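Local coordinates for protein spectinomycin phosphotransferase (Legionella pneumophila, PDB 3I1A) that probably phosphorylates the aminocyclitol antibiotic spectinomycin as a kinase-like, nucleotide- and magnesium-binding phosphotransferase, conferring resistance on the bacterium, at residues V207-S211 and I229-M235. Sequence-based numbering, arbitrary orientation.
Sequences VLCHS and IDWDEPM
Cys209 and Met235 form an antiparallel hydrogen-bonded pair, with Cys209 N to Met235 O at 2.8 Å. The return bond runs from Met235 N to Cys209 O at 3.0 Å. On one face of this pairing, Cys209 CB meets Met235 CG. His210 CG stands anti to the backbone N (chi1 177°), which brings the imidazole up to the backbone of residues 229-231. His210 NE2 donates to Ile229 O at 2.8 Å, close to the ring plane. His210 ND1 accepts from Asp212 N, so both ring nitrogens are held and the ring's rotation is fixed. The CD2 edge of His210 points at the face of the Trp231 six-membered ring, a T-shaped stack with planes at 73°. A water bridges His210 O and Asp230 O, and lies over one face of the imidazole. Ser211 CB packs on Met235 SD at 3.8 Å.

As in related kinases, 207-211 probably leads into the catalytic loop, and 229-235 holds the metal-binding aspartate. Asp230 and nearby Asn217 bind magnesium in another structure of this protein; no metal is bound here. Asp242, in helix 240-243, accepts from the backbone N of His210 and Ser211, while helix 61-71 covers Leu208, Trp231 and Pro234, and strand 142-143 flanks strand 235-237 in the small mixed sheet.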
# COMPACT_ATOMS: atom_id res chain seq x y z
N VAL A 207 -16.51 2.77 -2.71
CA VAL A 207 -16.50 1.40 -2.20
C VAL A 207 -15.26 1.26 -1.32
O VAL A 207 -14.39 2.14 -1.32
CB VAL A 207 -16.41 0.35 -3.35
CG1 VAL A 207 -17.63 0.45 -4.25
CG2 VAL A 207 -15.11 0.53 -4.13
N LEU A 208 -15.19 0.18 -0.57
CA LEU A 208 -14.03 -0.07 0.28
C LEU A 208 -12.87 -0.42 -0.67
O LEU A 208 -12.97 -1.38 -1.45
CB LEU A 208 -14.32 -1.24 1.22
CG LEU A 208 -13.14 -1.79 2.03
CD1 LEU A 208 -12.60 -0.69 2.98
CD2 LEU A 208 -13.64 -3.02 2.82
N CYS A 209 -11.79 0.35 -0.59
CA CYS A 209 -10.60 0.18 -1.44
C CYS A 209 -9.36 -0.07 -0.64
O CYS A 209 -9.20 0.45 0.46
CB CYS A 209 -10.34 1.44 -2.27
SG CYS A 209 -11.53 1.72 -3.56
N HIS A 210 -8.47 -0.89 -1.19
CA HIS A 210 -7.19 -1.13 -0.55
C HIS A 210 -6.38 0.18 -0.63
O HIS A 210 -5.78 0.62 0.37
CB HIS A 210 -6.47 -2.26 -1.28
CG HIS A 210 -5.11 -2.55 -0.74
ND1 HIS A 210 -4.01 -1.77 -1.04
CD2 HIS A 210 -4.66 -3.56 0.04
CE1 HIS A 210 -2.94 -2.31 -0.48
NE2 HIS A 210 -3.31 -3.39 0.18
N SER A 211 -6.37 0.80 -1.81
CA SER A 211 -5.70 2.08 -2.13
C SER A 211 -4.25 2.05 -2.64
O SER A 211 -3.76 3.04 -3.20
CB SER A 211 -5.82 3.08 -0.96
OG SER A 211 -4.76 2.99 0.00
N ILE A 229 -1.88 -8.02 1.04
CA ILE A 229 -1.33 -7.48 2.28
C ILE A 229 -1.32 -5.96 2.32
O ILE A 229 -1.67 -5.29 1.35
CB ILE A 229 0.12 -8.00 2.56
CG1 ILE A 229 1.07 -7.60 1.42
CG2 ILE A 229 0.08 -9.54 2.71
CD1 ILE A 229 2.54 -7.79 1.78
N ASP A 230 -0.93 -5.45 3.49
CA ASP A 230 -0.83 -4.04 3.84
C ASP A 230 -2.18 -3.35 3.87
O ASP A 230 -2.52 -2.56 2.99
CB ASP A 230 0.09 -3.27 2.90
CG ASP A 230 0.31 -1.83 3.37
OD1 ASP A 230 -0.39 -1.39 4.30
OD2 ASP A 230 1.16 -1.15 2.79
N TRP A 231 -2.94 -3.64 4.91
CA TRP A 231 -4.26 -3.08 5.10
C TRP A 231 -4.21 -1.94 6.10
O TRP A 231 -5.19 -1.68 6.81
CB TRP A 231 -5.19 -4.19 5.59
CG TRP A 231 -5.56 -5.11 4.48
CD1 TRP A 231 -5.00 -6.33 4.16
CD2 TRP A 231 -6.53 -4.84 3.47
NE1 TRP A 231 -5.57 -6.82 3.01
CE2 TRP A 231 -6.51 -5.92 2.57
CE3 TRP A 231 -7.41 -3.77 3.24
CZ2 TRP A 231 -7.34 -5.96 1.45
CZ3 TRP A 231 -8.23 -3.81 2.13
CH2 TRP A 231 -8.19 -4.90 1.25
N ASP A 232 -3.08 -1.23 6.14
CA ASP A 232 -2.91 -0.12 7.09
C ASP A 232 -3.68 1.14 6.76
O ASP A 232 -4.09 1.87 7.66
CB ASP A 232 -1.42 0.24 7.24
CG ASP A 232 -0.65 -0.77 8.06
OD1 ASP A 232 -1.31 -1.52 8.81
OD2 ASP A 232 0.60 -0.82 7.95
N GLU A 233 -3.90 1.42 5.49
CA GLU A 233 -4.62 2.63 5.13
C GLU A 233 -5.68 2.45 4.05
O GLU A 233 -5.58 3.04 2.98
CB GLU A 233 -3.60 3.69 4.68
CG GLU A 233 -2.56 4.02 5.72
CD GLU A 233 -2.92 5.25 6.52
OE1 GLU A 233 -3.99 5.24 7.17
OE2 GLU A 233 -2.13 6.22 6.51
N PRO A 234 -6.71 1.62 4.31
CA PRO A 234 -7.77 1.42 3.32
C PRO A 234 -8.57 2.73 3.24
O PRO A 234 -8.29 3.65 4.00
CB PRO A 234 -8.58 0.26 3.91
CG PRO A 234 -8.44 0.47 5.40
CD PRO A 234 -6.97 0.85 5.54
N MET A 235 -9.57 2.79 2.37
CA MET A 235 -10.35 4.03 2.23
C MET A 235 -11.65 3.79 1.45
O MET A 235 -11.87 2.69 0.94
CB MET A 235 -9.53 5.07 1.46
CG MET A 235 -9.38 4.78 -0.04
SD MET A 235 -8.33 5.94 -0.97
CE MET A 235 -9.19 7.50 -0.68
O HOH W 1 -4.41 -0.51 2.67